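Local coordinates for MGS-M4 (Unidentified, PDB 4Q3M), which probably catalyses the nicotinamide-cofactor-dependent reduction of carbonyl compounds, as aldo-keto reductases do, although its natural substrate is unknown, at residues T44-G49 and K73-D78; N50-G55 and L92-L97; L97-L102 and K129-G134; Y103-F108 and S116-F121. One frame throughout, in Å; residues are numbered along the deposited sequence.

Contact 1: T44-G49 and K73-D78; sequences TAMIYG and KLWNTD
Ala-45 passes Lys-73 with their CA atoms 4.5 Å apart, and the backbones then diverge, so that between Ile-47 and Trp-75 the gap is bridged by side chains. The indole of Trp-75 receives Ile-47 and Met-46. Ile-47 lays CD1 over one face of it in a CH-pi contact, 3.6 Å from the centroid of the five-membered ring, a position reached because CG1 stands anti to the backbone N (chi1 -160°). Asn-76 OD1 lies over the opposite face. Met-46 crosses Trp-75 at about a right angle: its CG meets Trp-75 CB at 3.5 Å, and SD makes an oblique Met-aromatic contact with the ring. With an alanine in place of Trp-75, Ile-47 CD1 would probably lose the ring face it rests on and Met-46 SD its aromatic neighbour. The polar side belongs to Lys-73, whose NZ donates to Thr-44 O at 3.0 Å from well above the carbonyl plane, lies 3.7 Å from Tyr-48 OH, and forms a salt bridge with Asp-43. This grouping is consistent with the Asp-Tyr-Lys-His tetrad of aldo-keto reductases, His-106 being the likely fourth member. The contact links the loop after strand 41-43 to the C-terminal end of strand 69-74, where Leu-74 pairs with strand 102-105 and packs outward on helices 81-94 and 111-126.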
loop_
_atom_site.group_PDB
_atom_site.type_symbol
_atom_site.label_atom_id
_atom_site.label_comp_id
_atom_site.label_asym_id
_atom_site.label_seq_id
_atom_site.Cartn_x
_atom_site.Cartn_y
_atom_site.Cartn_z
ATOM N N THR A 44 -3.926 -17.615 -14.913
ATOM C CA THR A 44 -5.090 -18.022 -14.134
ATOM C C THR A 44 -4.741 -18.216 -12.659
ATOM O O THR A 44 -3.629 -17.905 -12.231
ATOM C CB THR A 44 -5.712 -19.322 -14.686
ATOM O OG1 THR A 44 -6.896 -19.643 -13.945
ATOM C CG2 THR A 44 -4.726 -20.477 -14.591
ATOM N N ALA A 45 -5.703 -18.721 -11.892
ATOM C CA ALA A 45 -5.520 -18.983 -10.467
ATOM C C ALA A 45 -6.634 -19.889 -9.952
ATOM O O ALA A 45 -7.687 -20.001 -10.577
ATOM C CB ALA A 45 -5.483 -17.683 -9.678
ATOM N N MET A 46 -6.401 -20.528 -8.810
ATOM C CA MET A 46 -7.392 -21.452 -8.267
ATOM C C MET A 46 -8.625 -20.704 -7.764
ATOM O O MET A 46 -9.730 -21.245 -7.798
ATOM C CB MET A 46 -6.784 -22.313 -7.151
ATOM C CG MET A 46 -6.868 -21.741 -5.739
ATOM S SD MET A 46 -8.425 -22.054 -4.875
ATOM C CE MET A 46 -8.787 -23.725 -5.410
ATOM N N ILE A 47 -8.444 -19.463 -7.325
ATOM C CA ILE A 47 -9.550 -18.678 -6.792
ATOM C C ILE A 47 -10.486 -18.210 -7.906
ATOM O O ILE A 47 -11.650 -17.890 -7.658
ATOM C CB ILE A 47 -9.040 -17.459 -5.987
ATOM C CG1 ILE A 47 -10.128 -16.939 -5.044
ATOM C CG2 ILE A 47 -8.528 -16.364 -6.914
ATOM C CD1 ILE A 47 -10.607 -17.969 -4.044
ATOM N N TYR A 48 -9.979 -18.188 -9.136
ATOM C CA TYR A 48 -10.787 -17.796 -10.285
ATOM C C TYR A 48 -11.784 -18.894 -10.631
ATOM O O TYR A 48 -12.852 -18.626 -11.180
ATOM C CB TYR A 48 -9.903 -17.487 -11.496
ATOM C CG TYR A 48 -8.911 -16.366 -11.276
ATOM C CD1 TYR A 48 -9.135 -15.391 -10.311
ATOM C CD2 TYR A 48 -7.752 -16.283 -12.034
ATOM C CE1 TYR A 48 -8.229 -14.366 -10.107
ATOM C CE2 TYR A 48 -6.840 -15.262 -11.838
ATOM C CZ TYR A 48 -7.083 -14.307 -10.874
ATOM O OH TYR A 48 -6.178 -13.290 -10.677
ATOM N N GLY A 49 -11.425 -20.131 -10.306
ATOM C CA GLY A 49 -12.284 -21.271 -10.568
ATOM C C GLY A 49 -12.519 -21.508 -12.046
ATOM O O GLY A 49 -13.590 -21.961 -12.446
ATOM N N LYS A 73 -1.942 -19.716 -9.700
ATOM C CA LYS A 73 -1.512 -19.227 -8.399
ATOM C C LYS A 73 -2.075 -20.067 -7.267
ATOM O O LYS A 73 -3.098 -20.733 -7.416
ATOM C CB LYS A 73 -1.931 -17.768 -8.214
ATOM C CG LYS A 73 -1.672 -16.898 -9.428
ATOM C CD LYS A 73 -2.081 -15.460 -9.184
ATOM C CE LYS A 73 -1.993 -14.649 -10.465
ATOM N NZ LYS A 73 -3.024 -15.058 -11.461
ATOM N N LEU A 74 -1.397 -20.018 -6.129
ATOM C CA LEU A 74 -1.840 -20.740 -4.953
ATOM C C LEU A 74 -2.605 -19.786 -4.037
ATOM O O LEU A 74 -2.106 -18.712 -3.705
ATOM C CB LEU A 74 -0.652 -21.336 -4.212
ATOM C CG LEU A 74 -1.038 -21.747 -2.800
ATOM C CD1 LEU A 74 -1.503 -23.178 -2.851
ATOM C CD2 LEU A 74 0.086 -21.572 -1.838
ATOM N N TRP A 75 -3.809 -20.175 -3.625
ATOM C CA TRP A 75 -4.653 -19.285 -2.832
ATOM C C TRP A 75 -4.260 -19.267 -1.352
ATOM O O TRP A 75 -3.638 -20.204 -0.851
ATOM C CB TRP A 75 -6.124 -19.680 -2.987
ATOM C CG TRP A 75 -7.080 -18.739 -2.322
ATOM C CD1 TRP A 75 -7.978 -19.042 -1.343
ATOM C CD2 TRP A 75 -7.219 -17.334 -2.574
ATOM N NE1 TRP A 75 -8.676 -17.916 -0.977
ATOM C CE2 TRP A 75 -8.228 -16.854 -1.717
ATOM C CE3 TRP A 75 -6.591 -16.436 -3.444
ATOM C CZ2 TRP A 75 -8.625 -15.518 -1.703
ATOM C CZ3 TRP A 75 -6.986 -15.110 -3.429
ATOM C CH2 TRP A 75 -7.993 -14.665 -2.564
ATOM N N ASN A 76 -4.635 -18.186 -0.671
ATOM C CA ASN A 76 -4.268 -17.936 0.722
ATOM C C ASN A 76 -4.556 -19.090 1.680
ATOM O O ASN A 76 -3.758 -19.379 2.571
ATOM C CB ASN A 76 -4.989 -16.683 1.228
ATOM C CG ASN A 76 -4.788 -15.487 0.320
ATOM O OD1 ASN A 76 -4.176 -15.594 -0.743
ATOM N ND2 ASN A 76 -5.312 -14.337 0.732
ATOM N N THR A 77 -5.699 -19.743 1.494
ATOM C CA THR A 77 -6.134 -20.796 2.407
ATOM C C THR A 77 -5.274 -22.054 2.317
ATOM O O THR A 77 -5.318 -22.905 3.206
ATOM C CB THR A 77 -7.601 -21.191 2.144
ATOM O OG1 THR A 77 -7.725 -21.728 0.821
ATOM C CG2 THR A 77 -8.514 -19.983 2.286
ATOM N N ASP A 78 -4.493 -22.170 1.249
ATOM C CA ASP A 78 -3.708 -23.377 1.019
ATOM C C ASP A 78 -2.228 -23.196 1.352
ATOM O O ASP A 78 -1.417 -24.083 1.080
ATOM C CB ASP A 78 -3.846 -23.828 -0.435
ATOM C CG ASP A 78 -5.240 -24.308 -0.774
ATOM O OD1 ASP A 78 -5.918 -24.859 0.117
ATOM O OD2 ASP A 78 -5.655 -24.134 -1.940
#

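Contact 2: N50-G55 and L92-L97; sequences NEEEVG and LKNLGL
Glu-51 and Gly-55, one turn apart on helix 51-59, meet the C-terminal end of helix 81-94; the two helices are neighbours in the outer layer of the TIM barrel, and a Schellman motif with Gly-96 at positive phi closes the second. Several contacts are made by the backbones. Gly-55, with no side chain, lets them come together, its CA facing Leu-95 O, while Glu-52 CA points its hydrogen at Asn-94 O and Leu-95 CA does likewise at Glu-51 O. Among apolar pairs, Leu-95 CG meets Glu-51 CB at 4.0 Å and its CD2 lies beside Val-54 CG1, the two side chains pointing the same way; CD2 also touches Glu-51 O. Asn-94 CB packs on Glu-51 CB at 3.8 Å. As for polar groups, Glu-51 uses its two carboxylate oxygens differently. OE2 is hydrogen-bonded to Thr-72 OG1 and Ser-91 OG, joining the helix to strand 69-74 and to helix 81-94; OE1 receives Asn-94 ND2 in a weak but nearly straight hydrogen bond, 3.5 Å long with 171° at the hydrogen, the carboxylate and amide planes turned 56° apart.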
loop_
_atom_site.group_PDB
_atom_site.type_symbol
_atom_site.label_atom_id
_atom_site.label_comp_id
_atom_site.label_asym_id
_atom_site.label_seq_id
_atom_site.Cartn_x
_atom_site.Cartn_y
_atom_site.Cartn_z
ATOM N N ASN A 50 -11.516 -21.197 -12.863
ATOM C CA ASN A 50 -11.620 -21.410 -14.302
ATOM C C ASN A 50 -10.480 -22.262 -14.850
ATOM O O ASN A 50 -10.307 -22.369 -16.062
ATOM C CB ASN A 50 -11.677 -20.068 -15.042
ATOM C CG ASN A 50 -10.477 -19.177 -14.753
ATOM O OD1 ASN A 50 -9.407 -19.647 -14.364
ATOM N ND2 ASN A 50 -10.653 -17.876 -14.951
ATOM N N GLU A 51 -9.708 -22.864 -13.947
ATOM C CA GLU A 51 -8.593 -23.727 -14.330
ATOM C C GLU A 51 -9.058 -24.867 -15.227
ATOM O O GLU A 51 -8.309 -25.352 -16.077
ATOM C CB GLU A 51 -7.900 -24.291 -13.089
ATOM C CG GLU A 51 -7.156 -23.257 -12.264
ATOM C CD GLU A 51 -6.581 -23.839 -10.988
ATOM O OE1 GLU A 51 -7.274 -24.648 -10.337
ATOM O OE2 GLU A 51 -5.433 -23.491 -10.640
ATOM N N GLU A 52 -10.301 -25.289 -15.029
ATOM C CA GLU A 52 -10.898 -26.342 -15.835
ATOM C C GLU A 52 -11.161 -25.870 -17.263
ATOM O O GLU A 52 -10.773 -26.534 -18.226
ATOM C CB GLU A 52 -12.197 -26.826 -15.190
ATOM C CG GLU A 52 -12.001 -27.553 -13.871
ATOM C CD GLU A 52 -13.272 -28.218 -13.381
ATOM O OE1 GLU A 52 -14.015 -28.773 -14.218
ATOM O OE2 GLU A 52 -13.529 -28.185 -12.160
ATOM N N GLU A 53 -11.815 -24.720 -17.395
ATOM C CA GLU A 53 -12.158 -24.175 -18.705
ATOM C C GLU A 53 -10.927 -23.675 -19.455
ATOM O O GLU A 53 -10.853 -23.783 -20.679
ATOM C CB GLU A 53 -13.177 -23.043 -18.565
ATOM C CG GLU A 53 -14.530 -23.489 -18.038
ATOM C CD GLU A 53 -15.555 -22.373 -18.047
ATOM O OE1 GLU A 53 -15.205 -21.247 -18.460
ATOM O OE2 GLU A 53 -16.709 -22.621 -17.640
ATOM N N VAL A 54 -9.968 -23.124 -18.718
ATOM C CA VAL A 54 -8.725 -22.649 -19.316
ATOM C C VAL A 54 -7.914 -23.819 -19.866
ATOM O O VAL A 54 -7.420 -23.768 -20.993
ATOM C CB VAL A 54 -7.870 -21.861 -18.300
ATOM C CG1 VAL A 54 -6.463 -21.640 -18.838
ATOM C CG2 VAL A 54 -8.532 -20.534 -17.965
ATOM N N GLY A 55 -7.797 -24.875 -19.069
ATOM C CA GLY A 55 -7.017 -26.040 -19.445
ATOM C C GLY A 55 -7.542 -26.776 -20.663
ATOM O O GLY A 55 -6.764 -27.299 -21.460
ATOM N N LEU A 92 -3.015 -28.586 -11.126
ATOM C CA LEU A 92 -2.409 -29.304 -12.234
ATOM C C LEU A 92 -3.415 -30.210 -12.939
ATOM O O LEU A 92 -3.470 -30.253 -14.167
ATOM C CB LEU A 92 -1.223 -30.121 -11.725
ATOM C CG LEU A 92 -0.263 -30.644 -12.782
ATOM C CD1 LEU A 92 0.322 -29.472 -13.543
ATOM C CD2 LEU A 92 0.835 -31.467 -12.134
ATOM N N LYS A 93 -4.215 -30.922 -12.151
ATOM C CA LYS A 93 -5.212 -31.837 -12.696
ATOM C C LYS A 93 -6.372 -31.092 -13.351
ATOM O O LYS A 93 -6.862 -31.501 -14.404
ATOM C CB LYS A 93 -5.735 -32.768 -11.601
ATOM C CG LYS A 93 -4.734 -33.828 -11.171
ATOM C CD LYS A 93 -5.281 -34.685 -10.043
ATOM C CE LYS A 93 -4.293 -35.771 -9.652
ATOM N NZ LYS A 93 -4.812 -36.626 -8.549
ATOM N N ASN A 94 -6.809 -30.004 -12.724
ATOM C CA ASN A 94 -7.869 -29.174 -13.287
ATOM C C ASN A 94 -7.467 -28.605 -14.643
ATOM O O ASN A 94 -8.271 -28.564 -15.574
ATOM C CB ASN A 94 -8.230 -28.033 -12.334
ATOM C CG ASN A 94 -8.955 -28.515 -11.093
ATOM O OD1 ASN A 94 -9.603 -29.561 -11.104
ATOM N ND2 ASN A 94 -8.849 -27.750 -10.012
ATOM N N LEU A 95 -6.213 -28.178 -14.745
ATOM C CA LEU A 95 -5.690 -27.600 -15.977
ATOM C C LEU A 95 -5.424 -28.655 -17.047
ATOM O O LEU A 95 -5.173 -28.320 -18.203
ATOM C CB LEU A 95 -4.406 -26.817 -15.693
ATOM C CG LEU A 95 -4.579 -25.444 -15.044
ATOM C CD1 LEU A 95 -3.267 -24.959 -14.452
ATOM C CD2 LEU A 95 -5.105 -24.449 -16.066
ATOM N N GLY A 96 -5.468 -29.926 -16.661
ATOM C CA GLY A 96 -5.225 -31.009 -17.600
ATOM C C GLY A 96 -3.798 -31.015 -18.116
ATOM O O GLY A 96 -3.498 -31.604 -19.155
ATOM N N LEU A 97 -2.926 -30.328 -17.388
ATOM C CA LEU A 97 -1.495 -30.346 -17.641
ATOM C C LEU A 97 -0.875 -31.237 -16.585
ATOM O O LEU A 97 -1.547 -31.587 -15.625
ATOM C CB LEU A 97 -0.906 -28.941 -17.544
ATOM C CG LEU A 97 -1.683 -27.807 -18.211
ATOM C CD1 LEU A 97 -1.152 -26.468 -17.734
ATOM C CD2 LEU A 97 -1.613 -27.905 -19.722
#

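Contact 3: L97-L102 and K129-G134; sequences LDYIDL and KVKAIG
Ile-100 bonds through both its backbone polar atoms to the residues flanking Val-130. Its N donates to Lys-129 O at 2.8 Å, nearly straight at the hydrogen, and its O accepts from Lys-131 N at 3.0 Å. Weaker CA-H...O contacts accompany these bonds, from Val-130 CA to Ile-100 O and from Leu-102 CA to Ala-132 O. That is the pattern of a parallel beta bridge, and Tyr-99 to Leu-102 and Lys-129 to Gly-134 run only 5° apart in direction: they are the N-terminal approaches of strands 102-105 and 133-136, neighbours in the barrel wall. Helical backbone angles at Asp-101 and Lys-131 probably limit the pairing here to one bridge, while Asp-101 OD2 is held by a salt bridge to Arg-65 and a bond from Val-70 N. Apolar contacts follow on two sides. Ile-100 CB meets Val-130 CG1 at 4.1 Å, and both side chains also touch Phe-88 of helix 81-94; Leu-102, with CG anti to the backbone N (chi1 179°), brings CD1 to 3.7 Å from Ala-132 CB. At the periphery, Lys-131 crosses Tyr-99 at about a right angle, its CG and CE each 3.9 Å from Tyr-99 CD1. Its NZ is too distant from the ring for more than a weak cation-pi attraction, whereas Arg-65 makes a cation-pi contact with the same tyrosine.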
loop_
_atom_site.group_PDB
_atom_site.type_symbol
_atom_site.label_atom_id
_atom_site.label_comp_id
_atom_site.label_asym_id
_atom_site.label_seq_id
_atom_site.Cartn_x
_atom_site.Cartn_y
_atom_site.Cartn_z
ATOM N N LEU A 97 -2.926 -30.328 -17.388
ATOM C CA LEU A 97 -1.495 -30.346 -17.641
ATOM C C LEU A 97 -0.875 -31.237 -16.585
ATOM O O LEU A 97 -1.547 -31.587 -15.625
ATOM C CB LEU A 97 -0.906 -28.941 -17.544
ATOM C CG LEU A 97 -1.683 -27.807 -18.211
ATOM C CD1 LEU A 97 -1.152 -26.468 -17.734
ATOM C CD2 LEU A 97 -1.613 -27.905 -19.722
ATOM N N ASP A 98 0.394 -31.595 -16.748
ATOM C CA ASP A 98 1.168 -32.149 -15.638
ATOM C C ASP A 98 2.564 -31.524 -15.556
ATOM O O ASP A 98 3.500 -32.131 -15.036
ATOM C CB ASP A 98 1.241 -33.680 -15.707
ATOM C CG ASP A 98 0.159 -34.360 -14.858
ATOM O OD1 ASP A 98 -0.792 -33.687 -14.410
ATOM O OD2 ASP A 98 0.258 -35.583 -14.632
ATOM N N TYR A 99 2.683 -30.309 -16.087
ATOM C CA TYR A 99 3.737 -29.378 -15.695
ATOM C C TYR A 99 3.195 -27.964 -15.886
ATOM O O TYR A 99 2.423 -27.710 -16.810
ATOM C CB TYR A 99 5.036 -29.586 -16.490
ATOM C CG TYR A 99 5.115 -28.873 -17.828
ATOM C CD1 TYR A 99 5.612 -27.575 -17.923
ATOM C CD2 TYR A 99 4.730 -29.510 -19.000
ATOM C CE1 TYR A 99 5.692 -26.926 -19.142
ATOM C CE2 TYR A 99 4.811 -28.869 -20.224
ATOM C CZ TYR A 99 5.292 -27.579 -20.290
ATOM O OH TYR A 99 5.373 -26.940 -21.507
ATOM N N ILE A 100 3.588 -27.051 -15.004
ATOM C CA ILE A 100 3.115 -25.672 -15.063
ATOM C C ILE A 100 4.289 -24.723 -15.283
ATOM O O ILE A 100 5.345 -24.886 -14.678
ATOM C CB ILE A 100 2.348 -25.291 -13.777
ATOM C CG1 ILE A 100 1.015 -26.036 -13.727
ATOM C CG2 ILE A 100 2.096 -23.795 -13.709
ATOM C CD1 ILE A 100 0.230 -25.817 -12.457
ATOM N N ASP A 101 4.106 -23.743 -16.162
ATOM C CA ASP A 101 5.176 -22.811 -16.502
ATOM C C ASP A 101 5.559 -21.918 -15.325
ATOM O O ASP A 101 6.741 -21.758 -15.017
ATOM C CB ASP A 101 4.769 -21.953 -17.700
ATOM C CG ASP A 101 4.491 -22.780 -18.941
ATOM O OD1 ASP A 101 5.449 -23.081 -19.683
ATOM O OD2 ASP A 101 3.314 -23.129 -19.173
ATOM N N LEU A 102 4.559 -21.340 -14.667
ATOM C CA LEU A 102 4.806 -20.441 -13.546
ATOM C C LEU A 102 3.791 -20.650 -12.427
ATOM O O LEU A 102 2.589 -20.745 -12.674
ATOM C CB LEU A 102 4.782 -18.985 -14.016
ATOM C CG LEU A 102 5.011 -17.891 -12.971
ATOM C CD1 LEU A 102 6.348 -18.077 -12.271
ATOM C CD2 LEU A 102 4.928 -16.515 -13.613
ATOM N N LYS A 129 8.062 -30.039 -11.982
ATOM C CA LYS A 129 6.630 -29.839 -12.179
ATOM C C LYS A 129 6.295 -28.367 -12.417
ATOM O O LYS A 129 5.250 -28.046 -12.980
ATOM C CB LYS A 129 5.843 -30.380 -10.985
ATOM C CG LYS A 129 5.874 -31.897 -10.873
ATOM C CD LYS A 129 5.033 -32.391 -9.707
ATOM C CE LYS A 129 5.043 -33.909 -9.628
ATOM N NZ LYS A 129 4.248 -34.411 -8.474
ATOM N N VAL A 130 7.182 -27.478 -11.981
ATOM C CA VAL A 130 7.071 -26.062 -12.319
ATOM C C VAL A 130 8.364 -25.555 -12.945
ATOM O O VAL A 130 9.457 -25.838 -12.456
ATOM C CB VAL A 130 6.720 -25.190 -11.095
ATOM C CG1 VAL A 130 5.231 -25.217 -10.837
ATOM C CG2 VAL A 130 7.484 -25.647 -9.870
ATOM N N LYS A 131 8.228 -24.806 -14.034
ATOM C CA LYS A 131 9.382 -24.308 -14.768
ATOM C C LYS A 131 9.876 -22.983 -14.200
ATOM O O LYS A 131 11.004 -22.565 -14.466
ATOM C CB LYS A 131 9.038 -24.152 -16.250
ATOM C CG LYS A 131 8.713 -25.465 -16.941
ATOM C CD LYS A 131 9.855 -26.456 -16.784
ATOM C CE LYS A 131 9.510 -27.806 -17.391
ATOM N NZ LYS A 131 10.627 -28.778 -17.230
ATOM N N ALA A 132 9.027 -22.329 -13.415
ATOM C CA ALA A 132 9.382 -21.070 -12.775
ATOM C C ALA A 132 8.514 -20.827 -11.546
ATOM O O ALA A 132 7.314 -21.100 -11.558
ATOM C CB ALA A 132 9.249 -19.916 -13.757
ATOM N N ILE A 133 9.126 -20.317 -10.481
ATOM C CA ILE A 133 8.398 -20.026 -9.251
ATOM C C ILE A 133 8.560 -18.566 -8.849
ATOM O O ILE A 133 9.621 -17.972 -9.042
ATOM C CB ILE A 133 8.861 -20.929 -8.091
ATOM C CG1 ILE A 133 10.383 -20.876 -7.943
ATOM C CG2 ILE A 133 8.405 -22.362 -8.316
ATOM C CD1 ILE A 133 10.915 -21.698 -6.791
ATOM N N GLY A 134 7.499 -17.990 -8.295
ATOM C CA GLY A 134 7.523 -16.602 -7.872
ATOM C C GLY A 134 6.411 -16.271 -6.897
ATOM O O GLY A 134 5.814 -17.164 -6.294
#

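Contact 4: Y103-F108 and S116-F121; sequences YLIHWF and STYRAF
Tyr-103 and Phe-121 form the close-packed half of this contact. Their side chains cross at about a right angle, with the ring planes inclined at 37° and the centroids 4.7 Å apart, an oblique meeting in which Tyr-103 CD2 sits over one face of Phe-121 near its rim. The edge of the phenyl ring is turned to the strand backbone at Leu-104 C, and Ile-105 CG1 closes on Phe-121 CE2 at 3.5 Å. A serine in place of Phe-121 would probably open a gap between strand and helix, leaving Tyr-103 and Ile-105 without their shared partner. Toward Thr-117 and Tyr-118 the fit is looser, though still buried: Ile-105 CD1 reaches Thr-117 CG2 tip to tip at 3.8 Å and stands 4.2 Å from Tyr-118 CD1, at the ring edge. The helix turns of 116-121 run antiparallel to strand residues 103-105, the axes of these short segments approaching to 9.7 Å, as expected of the beta-alpha-beta crossover that continues into strand 133-136. Phe-121 also touches Ile-133 of that strand and Thr-84 of helix 81-94.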
loop_
_atom_site.group_PDB
_atom_site.type_symbol
_atom_site.label_atom_id
_atom_site.label_comp_id
_atom_site.label_asym_id
_atom_site.label_seq_id
_atom_site.Cartn_x
_atom_site.Cartn_y
_atom_site.Cartn_z
ATOM N N TYR A 103 4.284 -20.723 -11.195
ATOM C CA TYR A 103 3.420 -20.885 -10.031
ATOM C C TYR A 103 3.707 -19.782 -9.018
ATOM O O TYR A 103 4.853 -19.579 -8.618
ATOM C CB TYR A 103 3.620 -22.265 -9.402
ATOM C CG TYR A 103 2.458 -22.737 -8.558
ATOM C CD1 TYR A 103 1.149 -22.587 -8.998
ATOM C CD2 TYR A 103 2.668 -23.352 -7.332
ATOM C CE1 TYR A 103 0.082 -23.023 -8.233
ATOM C CE2 TYR A 103 1.607 -23.793 -6.560
ATOM C CZ TYR A 103 0.316 -23.626 -7.016
ATOM O OH TYR A 103 -0.742 -24.062 -6.252
ATOM N N LEU A 104 2.664 -19.068 -8.607
ATOM C CA LEU A 104 2.830 -17.902 -7.746
ATOM C C LEU A 104 2.102 -18.033 -6.413
ATOM O O LEU A 104 1.047 -18.662 -6.327
ATOM C CB LEU A 104 2.336 -16.641 -8.461
ATOM C CG LEU A 104 2.924 -16.293 -9.828
ATOM C CD1 LEU A 104 2.225 -15.070 -10.405
ATOM C CD2 LEU A 104 4.419 -16.054 -9.729
ATOM N N ILE A 105 2.677 -17.431 -5.376
ATOM C CA ILE A 105 1.967 -17.223 -4.121
ATOM C C ILE A 105 1.091 -15.988 -4.292
ATOM O O ILE A 105 1.597 -14.897 -4.554
ATOM C CB ILE A 105 2.926 -17.036 -2.931
ATOM C CG1 ILE A 105 3.908 -18.208 -2.843
ATOM C CG2 ILE A 105 2.146 -16.892 -1.633
ATOM C CD1 ILE A 105 4.899 -18.097 -1.703
ATOM N N HIS A 106 -0.220 -16.163 -4.153
ATOM C CA HIS A 106 -1.178 -15.124 -4.520
ATOM C C HIS A 106 -1.096 -13.887 -3.624
ATOM O O HIS A 106 -1.090 -12.759 -4.115
ATOM C CB HIS A 106 -2.599 -15.691 -4.494
ATOM C CG HIS A 106 -3.535 -15.020 -5.451
ATOM N ND1 HIS A 106 -4.589 -15.680 -6.045
ATOM C CD2 HIS A 106 -3.573 -13.750 -5.920
ATOM C CE1 HIS A 106 -5.237 -14.846 -6.838
ATOM N NE2 HIS A 106 -4.642 -13.668 -6.780
ATOM N N TRP A 107 -1.037 -14.104 -2.314
ATOM C CA TRP A 107 -0.952 -13.002 -1.358
ATOM C C TRP A 107 0.029 -13.313 -0.231
ATOM O O TRP A 107 0.355 -14.473 0.020
ATOM C CB TRP A 107 -2.329 -12.691 -0.764
ATOM C CG TRP A 107 -3.343 -12.201 -1.755
ATOM C CD1 TRP A 107 -4.204 -12.963 -2.490
ATOM C CD2 TRP A 107 -3.620 -10.838 -2.100
ATOM N NE1 TRP A 107 -4.993 -12.161 -3.279
ATOM C CE2 TRP A 107 -4.655 -10.852 -3.058
ATOM C CE3 TRP A 107 -3.092 -9.608 -1.695
ATOM C CZ2 TRP A 107 -5.169 -9.684 -3.618
ATOM C CZ3 TRP A 107 -3.604 -8.450 -2.252
ATOM C CH2 TRP A 107 -4.632 -8.495 -3.204
ATOM N N PHE A 108 0.491 -12.269 0.451
ATOM C CA PHE A 108 1.345 -12.442 1.620
ATOM C C PHE A 108 0.500 -12.717 2.859
ATOM O O PHE A 108 -0.427 -11.969 3.168
ATOM C CB PHE A 108 2.222 -11.208 1.839
ATOM C CG PHE A 108 3.146 -11.323 3.018
ATOM C CD1 PHE A 108 4.330 -12.035 2.922
ATOM C CD2 PHE A 108 2.832 -10.712 4.222
ATOM C CE1 PHE A 108 5.182 -12.140 4.006
ATOM C CE2 PHE A 108 3.680 -10.814 5.308
ATOM C CZ PHE A 108 4.857 -11.527 5.200
ATOM N N SER A 116 7.204 -21.448 4.173
ATOM C CA SER A 116 6.720 -22.826 4.196
ATOM C C SER A 116 6.068 -23.191 2.870
ATOM O O SER A 116 6.232 -24.300 2.364
ATOM C CB SER A 116 5.726 -23.033 5.340
ATOM O OG SER A 116 5.294 -24.381 5.400
ATOM N N THR A 117 5.322 -22.241 2.323
ATOM C CA THR A 117 4.715 -22.393 1.010
ATOM C C THR A 117 5.755 -22.460 -0.097
ATOM O O THR A 117 5.657 -23.278 -1.013
ATOM C CB THR A 117 3.758 -21.234 0.713
ATOM O OG1 THR A 117 2.693 -21.228 1.673
ATOM C CG2 THR A 117 3.222 -21.344 -0.684
ATOM N N TYR A 118 6.750 -21.588 -0.005
ATOM C CA TYR A 118 7.769 -21.486 -1.037
ATOM C C TYR A 118 8.682 -22.709 -1.042
ATOM O O TYR A 118 9.177 -23.114 -2.094
ATOM C CB TYR A 118 8.587 -20.212 -0.846
ATOM C CG TYR A 118 9.340 -19.790 -2.081
ATOM C CD1 TYR A 118 8.711 -19.070 -3.087
ATOM C CD2 TYR A 118 10.679 -20.112 -2.242
ATOM C CE1 TYR A 118 9.396 -18.681 -4.221
ATOM C CE2 TYR A 118 11.373 -19.728 -3.370
ATOM C CZ TYR A 118 10.728 -19.013 -4.356
ATOM O OH TYR A 118 11.415 -18.630 -5.482
ATOM N N ARG A 119 8.901 -23.290 0.133
ATOM C CA ARG A 119 9.668 -24.527 0.241
ATOM C C ARG A 119 8.997 -25.628 -0.569
ATOM O O ARG A 119 9.665 -26.469 -1.170
ATOM C CB ARG A 119 9.812 -24.958 1.701
ATOM C CG ARG A 119 10.855 -24.181 2.488
ATOM C CD ARG A 119 12.266 -24.549 2.058
ATOM N NE ARG A 119 13.276 -23.851 2.848
ATOM C CZ ARG A 119 13.863 -22.718 2.478
ATOM N NH1 ARG A 119 13.545 -22.150 1.323
ATOM N NH2 ARG A 119 14.770 -22.152 3.263
ATOM N N ALA A 120 7.667 -25.611 -0.581
ATOM C CA ALA A 120 6.900 -26.550 -1.386
ATOM C C ALA A 120 7.046 -26.221 -2.867
ATOM O O ALA A 120 7.124 -27.122 -3.702
ATOM C CB ALA A 120 5.439 -26.534 -0.975
ATOM N N PHE A 121 7.083 -24.929 -3.187
ATOM C CA PHE A 121 7.336 -24.486 -4.555
ATOM C C PHE A 121 8.695 -24.996 -5.020
ATOM O O PHE A 121 8.845 -25.463 -6.149
ATOM C CB PHE A 121 7.299 -22.957 -4.670
ATOM C CG PHE A 121 5.913 -22.369 -4.697
ATOM C CD1 PHE A 121 4.840 -23.027 -4.122
ATOM C CD2 PHE A 121 5.688 -21.147 -5.311
ATOM C CE1 PHE A 121 3.574 -22.471 -4.151
ATOM C CE2 PHE A 121 4.424 -20.591 -5.347
ATOM C CZ PHE A 121 3.367 -21.254 -4.765
#

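The four contacts illustrate how a TIM barrel is built from successive neighbours. Contacts 1 and 2 alternate along the chain, their centres about 12 Å apart, and touch through Thr-44 and Asn-50; contacts 3 and 4 follow, with 103-108 and 116-121 lying between the two segments of contact 3. Strands 69-74, 102-105 and 133-136 are adjacent in one parallel sheet: Leu-74 pairs with Leu-104 between contacts 1 and 4, and Tyr-103 with Ala-132 and Gly-134 between contacts 4 and 3. Contacts 2 and 4, whose centres are about 19 Å apart, involve outer helices. Contact 1 lies at the C-terminal strand ends, the probable active-site side, and contact 3 at the N-terminal ends.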